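Local coordinates for mannosephosphate isomerase, putative (Archaeoglobus fulgidus, PDB 1ZX5), which probably interconverts D-mannose 6-phosphate and D-fructose 6-phosphate as a zinc-dependent type 1 isomerase with a cupin domain, at residues 5-10 with 265-270; 234-239 with 290-295; 257-262 with 284-289. All blocks are in the same frame, centred on the assembly; numbering follows the deposited sequence.

Contact 1 (5-10 with 265-270); sequences PSFIFQ and ETADLH
Pro5 leads the N-terminal segment onto the carboxylate of Glu265, its CB resting 3.6 Å from OE2. The next two residues show how one carboxylate can hold two successive backbone amides: Ser6 N donates to Glu265 OE1 at 3.1 Å and Phe7 N to Glu265 OE2 at 3.0 Å. Both oxygens offer the syn lone pair, the one facing the other oxygen, although the bond from Phe7 N is the more bent (140°). A bend at chi2 (-72°) turns the Glu265 chain toward these amides. The hydroxyl of Ser6 looks in another direction and bonds to Thr281 and to Lys264 N. Ser6 CB lies 3.6 Å above the plane of the Phe7 ring, over its centre. Glu265 stands just before strand 266-269, an outermost strand of the four-stranded antiparallel sheet in the cupin domain, so the contact joins the chain's beginning to that sheet. The Phe7 ring stands 64° from the Glu265 carboxylate plane, with CD2 3.9 Å from Ala267 CB, and meets Phe284 edge-to-face. A water donates to Phe7 O and to Glu265 OE2. Further along, Phe9 reaches the strand with its rim: CZ lies 3.8 Å from Ala267 CB, while Leu269 CD1 approaches CE1 at 3.9 Å in the plane of the ring.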
loop_
_atom_site.group_PDB
_atom_site.type_symbol
_atom_site.label_atom_id
_atom_site.label_comp_id
_atom_site.label_asym_id
_atom_site.label_seq_id
_atom_site.Cartn_x
_atom_site.Cartn_y
_atom_site.Cartn_z
ATOM N N PRO A 5 -1.016 22.001 -9.344
ATOM C CA PRO A 5 -1.360 21.423 -10.642
ATOM C C PRO A 5 -2.170 20.146 -10.452
ATOM O O PRO A 5 -2.310 19.671 -9.325
ATOM C CB PRO A 5 0.005 21.111 -11.259
ATOM C CG PRO A 5 0.908 20.930 -10.099
ATOM C CD PRO A 5 0.419 21.860 -9.037
ATOM N N SER A 6 -2.706 19.612 -11.544
ATOM C CA SER A 6 -3.471 18.371 -11.511
ATOM C C SER A 6 -2.624 17.145 -11.164
ATOM O O SER A 6 -3.108 16.221 -10.518
ATOM C CB SER A 6 -4.158 18.134 -12.856
ATOM O OG SER A 6 -5.306 18.934 -12.988
ATOM N N PHE A 7 -1.373 17.138 -11.616
ATOM C CA PHE A 7 -0.535 15.960 -11.556
ATOM C C PHE A 7 0.824 16.270 -10.942
ATOM O O PHE A 7 1.611 17.043 -11.499
ATOM C CB PHE A 7 -0.369 15.347 -12.956
ATOM C CG PHE A 7 -1.663 15.219 -13.726
ATOM C CD1 PHE A 7 -2.701 14.414 -13.254
ATOM C CD2 PHE A 7 -1.842 15.909 -14.917
ATOM C CE1 PHE A 7 -3.900 14.305 -13.962
ATOM C CE2 PHE A 7 -3.033 15.803 -15.632
ATOM C CZ PHE A 7 -4.062 14.993 -15.151
ATOM N N ILE A 8 1.078 15.663 -9.785
ATOM C CA ILE A 8 2.314 15.854 -9.051
ATOM C C ILE A 8 3.102 14.549 -9.096
ATOM O O ILE A 8 2.556 13.475 -8.848
ATOM C CB ILE A 8 2.044 16.334 -7.601
ATOM C CG1 ILE A 8 1.371 17.720 -7.631
ATOM C CG2 ILE A 8 3.345 16.335 -6.752
ATOM C CD1 ILE A 8 0.772 18.174 -6.291
ATOM N N PHE A 9 4.379 14.657 -9.443
ATOM C CA PHE A 9 5.240 13.498 -9.627
ATOM C C PHE A 9 6.306 13.455 -8.538
ATOM O O PHE A 9 6.615 14.485 -7.945
ATOM C CB PHE A 9 5.847 13.537 -11.035
ATOM C CG PHE A 9 4.813 13.400 -12.115
ATOM C CD1 PHE A 9 4.358 12.142 -12.500
ATOM C CD2 PHE A 9 4.245 14.531 -12.708
ATOM C CE1 PHE A 9 3.379 12.006 -13.474
ATOM C CE2 PHE A 9 3.258 14.402 -13.681
ATOM C CZ PHE A 9 2.822 13.138 -14.064
ATOM N N GLN A 10 6.846 12.271 -8.254
ATOM C CA GLN A 10 8.023 12.187 -7.376
ATOM C C GLN A 10 9.233 12.694 -8.124
ATOM O O GLN A 10 9.418 12.352 -9.287
ATOM C CB GLN A 10 8.301 10.756 -6.898
ATOM C CG GLN A 10 7.310 10.274 -5.881
ATOM C CD GLN A 10 7.799 9.099 -5.060
ATOM O OE1 GLN A 10 8.590 8.264 -5.506
ATOM N NE2 GLN A 10 7.303 9.015 -3.860
ATOM N N GLU A 265 -3.293 20.790 -16.703
ATOM C CA GLU A 265 -2.176 20.723 -17.633
ATOM C C GLU A 265 -2.095 19.295 -18.185
ATOM O O GLU A 265 -2.846 18.422 -17.761
ATOM C CB GLU A 265 -0.875 21.164 -16.939
ATOM C CG GLU A 265 -0.221 20.126 -16.005
ATOM C CD GLU A 265 -0.965 19.870 -14.672
ATOM O OE1 GLU A 265 -1.893 20.633 -14.302
ATOM O OE2 GLU A 265 -0.594 18.887 -13.981
ATOM N N THR A 266 -1.198 19.066 -19.138
ATOM C CA THR A 266 -1.029 17.759 -19.758
ATOM C C THR A 266 0.265 17.155 -19.228
ATOM O O THR A 266 1.256 17.861 -19.022
ATOM C CB THR A 266 -1.049 17.879 -21.314
ATOM O OG1 THR A 266 -2.313 18.416 -21.726
ATOM C CG2 THR A 266 -0.863 16.534 -22.009
ATOM N N ALA A 267 0.241 15.859 -18.962
ATOM C CA ALA A 267 1.403 15.147 -18.451
ATOM C C ALA A 267 1.345 13.727 -18.986
ATOM O O ALA A 267 0.449 13.383 -19.748
ATOM C CB ALA A 267 1.402 15.142 -16.928
ATOM N N ASP A 268 2.303 12.898 -18.611
ATOM C CA ASP A 268 2.172 11.483 -18.932
ATOM C C ASP A 268 2.628 10.604 -17.777
ATOM O O ASP A 268 3.190 11.095 -16.798
ATOM C CB ASP A 268 2.847 11.130 -20.269
ATOM C CG ASP A 268 4.368 11.282 -20.242
ATOM O OD1 ASP A 268 4.946 11.674 -19.217
ATOM O OD2 ASP A 268 4.994 10.996 -21.284
ATOM N N LEU A 269 2.352 9.310 -17.876
ATOM C CA LEU A 269 2.693 8.386 -16.810
ATOM C C LEU A 269 3.120 7.041 -17.401
ATOM O O LEU A 269 2.364 6.405 -18.145
ATOM C CB LEU A 269 1.501 8.223 -15.849
ATOM C CG LEU A 269 1.739 7.458 -14.538
ATOM C CD1 LEU A 269 2.737 8.180 -13.651
ATOM C CD2 LEU A 269 0.414 7.245 -13.813
ATOM N N HIS A 270 4.336 6.617 -17.066
ATOM C CA HIS A 270 4.865 5.334 -17.523
ATOM C C HIS A 270 4.539 4.244 -16.532
ATOM O O HIS A 270 4.384 4.519 -15.335
ATOM C CB HIS A 270 6.391 5.422 -17.691
ATOM C CG HIS A 270 6.818 6.316 -18.803
ATOM N ND1 HIS A 270 7.188 5.836 -20.041
ATOM C CD2 HIS A 270 6.924 7.664 -18.872
ATOM C CE1 HIS A 270 7.497 6.852 -20.830
ATOM N NE2 HIS A 270 7.353 7.971 -20.143
HETATM O O HOH W 1 1.778 18.089 -14.226
#

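Contact 2 (234-239 with 290-295); sequences VVDVTG and RGKIVR. With ACY (acetic acid), chain E.
Lys292 NZ is gripped from two directions, by Asp236 OD1 at 3.1 Å in a salt bridge and by the O atom of a bound acetic acid, probably acquired from the crystallisation liquor, also at 3.1 Å. The pair belongs to two neighbouring antiparallel strands of the five-stranded sheet of the cupin domain, and Asp236 and Lys292 form a non-hydrogen-bonded pair in which the two side chains run side by side and point the same way. The ammonium sits above the carboxylate plane, 60° out of it, and a turn at the last torsion of the lysine (chi4 -74°) brings NZ there. A methionine in place of Lys292 would probably leave Asp236 without its countercharge and the acetic acid without this donor. On the same side of the sheet, the CG1 methyl of Val234 packs against Lys292 CB. On the other side Val235, Val237 and Ile293 make apolar contacts: the CG2 branch of Ile293 touches both valines of the neighbouring strand, 3.9 Å from Val235 CB and 4.0 Å from Val237 CG2. The backbones are joined in the usual antiparallel way: Val235 N donates to Ile293 O at 2.8 Å in a nearly straight bond (171°), and Ile293 N returns the bond to Val235 O. Where the strand pair ends, Val237 O takes Gly291 N at 2.8 Å and also a CA-H of Arg290, whose CA lies 3.2 Å away.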
loop_
_atom_site.group_PDB
_atom_site.type_symbol
_atom_site.label_atom_id
_atom_site.label_comp_id
_atom_site.label_asym_id
_atom_site.label_seq_id
_atom_site.Cartn_x
_atom_site.Cartn_y
_atom_site.Cartn_z
ATOM N N VAL A 234 -8.849 -0.732 -10.073
ATOM C CA VAL A 234 -8.142 -0.825 -11.333
ATOM C C VAL A 234 -9.081 -0.339 -12.447
ATOM O O VAL A 234 -10.174 -0.867 -12.609
ATOM C CB VAL A 234 -7.658 -2.281 -11.599
ATOM C CG1 VAL A 234 -6.944 -2.392 -12.963
ATOM C CG2 VAL A 234 -6.737 -2.757 -10.459
ATOM N N VAL A 235 -8.664 0.689 -13.183
ATOM C CA VAL A 235 -9.420 1.185 -14.330
ATOM C C VAL A 235 -8.782 0.648 -15.613
ATOM O O VAL A 235 -7.591 0.872 -15.851
ATOM C CB VAL A 235 -9.450 2.737 -14.354
ATOM C CG1 VAL A 235 -10.390 3.267 -15.480
ATOM C CG2 VAL A 235 -9.861 3.278 -12.984
ATOM N N ASP A 236 -9.556 -0.098 -16.405
ATOM C CA ASP A 236 -9.104 -0.579 -17.718
ATOM C C ASP A 236 -9.301 0.535 -18.730
ATOM O O ASP A 236 -10.424 0.976 -18.950
ATOM C CB ASP A 236 -9.914 -1.802 -18.195
ATOM C CG ASP A 236 -9.673 -3.054 -17.346
ATOM O OD1 ASP A 236 -8.636 -3.159 -16.662
ATOM O OD2 ASP A 236 -10.539 -3.952 -17.375
ATOM N N VAL A 237 -8.222 0.986 -19.354
ATOM C CA VAL A 237 -8.324 2.075 -20.311
ATOM C C VAL A 237 -7.976 1.595 -21.733
ATOM O O VAL A 237 -6.888 1.058 -21.974
ATOM C CB VAL A 237 -7.411 3.252 -19.903
ATOM C CG1 VAL A 237 -7.507 4.398 -20.915
ATOM C CG2 VAL A 237 -7.735 3.719 -18.491
ATOM N N THR A 238 -8.908 1.793 -22.657
ATOM C CA THR A 238 -8.673 1.549 -24.071
ATOM C C THR A 238 -9.153 2.785 -24.819
ATOM O O THR A 238 -10.340 2.964 -25.018
ATOM C CB THR A 238 -9.432 0.276 -24.558
ATOM O OG1 THR A 238 -8.962 -0.856 -23.817
ATOM C CG2 THR A 238 -9.161 0.012 -26.017
ATOM N N GLY A 239 -8.228 3.646 -25.216
ATOM C CA GLY A 239 -8.595 4.962 -25.735
ATOM C C GLY A 239 -8.562 5.971 -24.596
ATOM O O GLY A 239 -7.642 5.961 -23.780
ATOM N N ARG A 290 -4.072 0.470 -24.634
ATOM C CA ARG A 290 -4.739 -0.493 -23.761
ATOM C C ARG A 290 -3.881 -0.547 -22.519
ATOM O O ARG A 290 -2.742 -1.014 -22.565
ATOM C CB ARG A 290 -4.874 -1.899 -24.386
ATOM C CG ARG A 290 -5.727 -2.859 -23.537
ATOM C CD ARG A 290 -5.557 -4.352 -23.916
ATOM N NE ARG A 290 -4.140 -4.754 -23.924
ATOM C CZ ARG A 290 -3.391 -4.997 -22.846
ATOM N NH1 ARG A 290 -3.906 -4.911 -21.619
ATOM N NH2 ARG A 290 -2.111 -5.331 -22.994
ATOM N N GLY A 291 -4.409 -0.046 -21.416
ATOM C CA GLY A 291 -3.649 -0.004 -20.186
ATOM C C GLY A 291 -4.508 -0.228 -18.962
ATOM O O GLY A 291 -5.745 -0.288 -19.049
ATOM N N LYS A 292 -3.842 -0.365 -17.825
ATOM C CA LYS A 292 -4.504 -0.510 -16.533
ATOM C C LYS A 292 -3.884 0.469 -15.578
ATOM O O LYS A 292 -2.667 0.466 -15.373
ATOM C CB LYS A 292 -4.389 -1.942 -15.990
ATOM C CG LYS A 292 -5.050 -2.956 -16.913
ATOM C CD LYS A 292 -5.101 -4.322 -16.300
ATOM C CE LYS A 292 -5.380 -5.371 -17.366
ATOM N NZ LYS A 292 -6.796 -5.326 -17.788
ATOM N N ILE A 293 -4.720 1.337 -15.028
ATOM C CA ILE A 293 -4.246 2.358 -14.112
ATOM C C ILE A 293 -4.999 2.148 -12.793
ATOM O O ILE A 293 -6.200 1.901 -12.790
ATOM C CB ILE A 293 -4.407 3.798 -14.736
ATOM C CG1 ILE A 293 -3.647 4.861 -13.918
ATOM C CG2 ILE A 293 -5.899 4.169 -14.969
ATOM C CD1 ILE A 293 -3.433 6.178 -14.682
ATOM N N VAL A 294 -4.274 2.205 -11.682
ATOM C CA VAL A 294 -4.870 2.019 -10.378
ATOM C C VAL A 294 -5.189 3.386 -9.797
ATOM O O VAL A 294 -4.308 4.254 -9.718
ATOM C CB VAL A 294 -3.915 1.246 -9.416
ATOM C CG1 VAL A 294 -4.615 0.965 -8.067
ATOM C CG2 VAL A 294 -3.415 -0.061 -10.075
ATOM N N ARG A 295 -6.438 3.584 -9.390
ATOM C CA ARG A 295 -6.822 4.804 -8.697
ATOM C C ARG A 295 -6.936 4.525 -7.194
ATOM O O ARG A 295 -7.719 3.680 -6.775
ATOM C CB ARG A 295 -8.145 5.340 -9.239
ATOM C CG ARG A 295 -8.476 6.728 -8.739
ATOM C CD ARG A 295 -9.814 7.238 -9.269
ATOM N NE ARG A 295 -10.956 6.527 -8.707
ATOM C CZ ARG A 295 -11.709 6.953 -7.697
ATOM N NH1 ARG A 295 -12.734 6.206 -7.287
ATOM N NH2 ARG A 295 -11.469 8.122 -7.104
HETATM C C ACY E . -8.517 -5.882 -14.223
HETATM O O ACY E . -7.778 -6.475 -15.037
HETATM O OXT ACY E . -9.064 -4.778 -14.445
HETATM C CH3 ACY E . -8.772 -6.546 -12.912
#

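Contact 3 (257-262 with 284-289); sequences GYFILR and FTVESE
Arg262 and Glu287 cross at an angle, and their charged ends meet obliquely, not as two flat groups in one plane. NH1 of the arginine donates to Glu287 OE1 at 2.8 Å in a nearly straight bond (166°). The carboxylate oxygen lies in the guanidinium plane, yet the donor comes to it from above the carboxylate plane, the two planes standing 53° apart. An extended chain from CG to NE carries the guanidinium back along its own strand, over Ile260, whose CG2 lies 3.4 Å from its plane, toward the rim. Two waters complete this surface network: one accepts from Arg262 NH2 and donates to Glu287 OE1, the other accepts from NH1, donates to Ile260 O and bonds to Thr285 OG1. That hydroxyl oxygen sits alongside the root of the arginine, 3.5 Å from Arg262 CB. The strands are antiparallel neighbours, Ile260 with Glu287 and Arg262 with Thr285 exchanging backbone hydrogen bonds.

The opposite side of the pair is buried and mostly apolar. Leu261 and Val286, a non-hydrogen-bonded pair, lie side by side and point the same way, with Leu261 CD2 3.5 Å from Val286 CG1. Beside them the Phe259 ring takes Ser288 over one face: OG lies 4.0 Å above the plane toward the rim, and CB approaches CE1 at 3.6 Å. Ser288 also donates to Tyr258 O at 3.1 Å, from above the carbonyl plane, its OG being swung away from the backbone N (chi1 -175°); this satisfies the buried hydroxyl next to the ring. Phe259 and Val286 both go on to touch Val237 of the facing sheet. Two antiparallel sheets packed face to face, with Phe259, Leu261 and Val286 turned inward, are characteristic of the cupin jelly-roll barrel.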
loop_
_atom_site.group_PDB
_atom_site.type_symbol
_atom_site.label_atom_id
_atom_site.label_comp_id
_atom_site.label_asym_id
_atom_site.label_seq_id
_atom_site.Cartn_x
_atom_site.Cartn_y
_atom_site.Cartn_z
ATOM N N GLY A 257 0.933 -0.296 -19.343
ATOM C CA GLY A 257 0.722 0.595 -20.470
ATOM C C GLY A 257 1.300 1.972 -20.239
ATOM O O GLY A 257 1.846 2.262 -19.176
ATOM N N TYR A 258 1.157 2.825 -21.244
ATOM C CA TYR A 258 1.635 4.196 -21.202
ATOM C C TYR A 258 0.415 5.117 -21.260
ATOM O O TYR A 258 -0.490 4.873 -22.042
ATOM C CB TYR A 258 2.542 4.435 -22.412
ATOM C CG TYR A 258 2.896 5.891 -22.638
ATOM C CD1 TYR A 258 3.767 6.550 -21.772
ATOM C CD2 TYR A 258 2.347 6.608 -23.705
ATOM C CE1 TYR A 258 4.094 7.881 -21.954
ATOM C CE2 TYR A 258 2.675 7.952 -23.901
ATOM C CZ TYR A 258 3.557 8.574 -23.022
ATOM O OH TYR A 258 3.897 9.898 -23.192
ATOM N N PHE A 259 0.403 6.165 -20.444
ATOM C CA PHE A 259 -0.770 7.054 -20.299
ATOM C C PHE A 259 -0.443 8.508 -20.566
ATOM O O PHE A 259 0.539 9.011 -20.051
ATOM C CB PHE A 259 -1.359 6.952 -18.873
ATOM C CG PHE A 259 -1.898 5.597 -18.554
ATOM C CD1 PHE A 259 -3.235 5.284 -18.822
ATOM C CD2 PHE A 259 -1.062 4.614 -18.028
ATOM C CE1 PHE A 259 -3.734 4.023 -18.564
ATOM C CE2 PHE A 259 -1.561 3.341 -17.768
ATOM C CZ PHE A 259 -2.897 3.048 -18.041
ATOM N N ILE A 260 -1.289 9.178 -21.341
ATOM C CA ILE A 260 -1.275 10.644 -21.422
ATOM C C ILE A 260 -2.384 11.160 -20.500
ATOM O O ILE A 260 -3.507 10.664 -20.538
ATOM C CB ILE A 260 -1.429 11.146 -22.889
ATOM C CG1 ILE A 260 -0.227 10.653 -23.721
ATOM C CG2 ILE A 260 -1.563 12.684 -22.947
ATOM C CD1 ILE A 260 -0.412 10.778 -25.215
ATOM N N LEU A 261 -2.038 12.113 -19.638
ATOM C CA LEU A 261 -2.950 12.634 -18.627
ATOM C C LEU A 261 -3.305 14.060 -19.009
ATOM O O LEU A 261 -2.420 14.855 -19.339
ATOM C CB LEU A 261 -2.303 12.597 -17.224
ATOM C CG LEU A 261 -1.612 11.312 -16.707
ATOM C CD1 LEU A 261 -0.974 11.501 -15.313
ATOM C CD2 LEU A 261 -2.568 10.129 -16.694
ATOM N N ARG A 262 -4.591 14.386 -18.994
ATOM C CA ARG A 262 -5.034 15.742 -19.352
ATOM C C ARG A 262 -5.984 16.262 -18.283
ATOM O O ARG A 262 -7.084 15.735 -18.107
ATOM C CB ARG A 262 -5.705 15.773 -20.736
ATOM C CG ARG A 262 -4.807 15.313 -21.883
ATOM C CD ARG A 262 -5.530 15.372 -23.234
ATOM N NE ARG A 262 -4.628 15.084 -24.353
ATOM C CZ ARG A 262 -4.340 13.868 -24.849
ATOM N NH1 ARG A 262 -4.869 12.737 -24.336
ATOM N NH2 ARG A 262 -3.503 13.785 -25.884
ATOM N N PHE A 284 -10.304 14.580 -14.872
ATOM C CA PHE A 284 -9.266 14.653 -15.882
ATOM C C PHE A 284 -9.445 13.439 -16.785
ATOM O O PHE A 284 -10.205 12.514 -16.456
ATOM C CB PHE A 284 -7.882 14.637 -15.207
ATOM C CG PHE A 284 -7.654 13.446 -14.301
ATOM C CD1 PHE A 284 -7.040 12.296 -14.786
ATOM C CD2 PHE A 284 -8.054 13.476 -12.965
ATOM C CE1 PHE A 284 -6.813 11.197 -13.952
ATOM C CE2 PHE A 284 -7.855 12.374 -12.135
ATOM C CZ PHE A 284 -7.223 11.233 -12.631
ATOM N N THR A 285 -8.749 13.430 -17.914
ATOM C CA THR A 285 -8.737 12.230 -18.742
ATOM C C THR A 285 -7.384 11.525 -18.727
ATOM O O THR A 285 -6.338 12.148 -18.516
ATOM C CB THR A 285 -9.171 12.506 -20.199
ATOM O OG1 THR A 285 -8.210 13.357 -20.839
ATOM C CG2 THR A 285 -10.555 13.139 -20.247
ATOM N N VAL A 286 -7.435 10.208 -18.919
ATOM C CA VAL A 286 -6.252 9.384 -19.145
ATOM C C VAL A 286 -6.423 8.704 -20.509
ATOM O O VAL A 286 -7.539 8.336 -20.892
ATOM C CB VAL A 286 -6.001 8.361 -17.998
ATOM C CG1 VAL A 286 -5.937 9.089 -16.673
ATOM C CG2 VAL A 286 -7.100 7.314 -17.927
ATOM N N GLU A 287 -5.327 8.579 -21.258
ATOM C CA GLU A 287 -5.402 7.986 -22.579
ATOM C C GLU A 287 -4.323 6.939 -22.785
ATOM O O GLU A 287 -3.135 7.198 -22.583
ATOM C CB GLU A 287 -5.315 9.059 -23.669
ATOM C CG GLU A 287 -5.612 8.520 -25.047
ATOM C CD GLU A 287 -5.089 9.413 -26.153
ATOM O OE1 GLU A 287 -4.364 10.380 -25.848
ATOM O OE2 GLU A 287 -5.417 9.160 -27.333
ATOM N N SER A 288 -4.747 5.767 -23.246
ATOM C CA SER A 288 -3.846 4.644 -23.440
ATOM C C SER A 288 -4.380 3.738 -24.539
ATOM O O SER A 288 -5.595 3.545 -24.661
ATOM C CB SER A 288 -3.720 3.861 -22.127
ATOM O OG SER A 288 -2.767 2.827 -22.234
ATOM N N GLU A 289 -3.476 3.189 -25.348
ATOM C CA GLU A 289 -3.848 2.179 -26.360
ATOM C C GLU A 289 -4.638 1.019 -25.708
ATOM O O GLU A 289 -5.709 0.632 -26.178
ATOM C CB GLU A 289 -2.568 1.630 -26.992
ATOM C CG GLU A 289 -2.762 0.849 -28.277
ATOM C CD GLU A 289 -1.445 0.430 -28.888
ATOM O OE1 GLU A 289 -1.351 0.353 -30.130
ATOM O OE2 GLU A 289 -0.488 0.204 -28.117
HETATM O O HOH W 2 -0.529 3.815 -24.816
HETATM O O HOH W 3 -5.935 12.087 -21.743
HETATM O O HOH W 4 -2.645 11.352 -27.642
#

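Strand 259-262 connects contacts 1 and 3, lying between 283-288 and 266-269, and its Phe259 CZ comes within 3.5 Å of Lys292 N of contact 2. The centres of contacts 1 and 3 are about 10 Å apart, and Leu261 N lies 2.8 Å from Ala267 O, a probable hydrogen bond. Contact 3 is nested in the loop closed by contact 2, with centres about 8 Å apart, and the chain corners join them: Gly239 N approaches Ser288 O at 2.7 Å, probably a hydrogen bond. Contacts 1 and 2, about 16 Å apart, meet through Leu269 CD2 and Ile293 CD1 at 4.1 Å. The fructofuranose pocket is lined by Pro95 to Gln97 and Asp150 to Lys154, to which none of the contacts contributes.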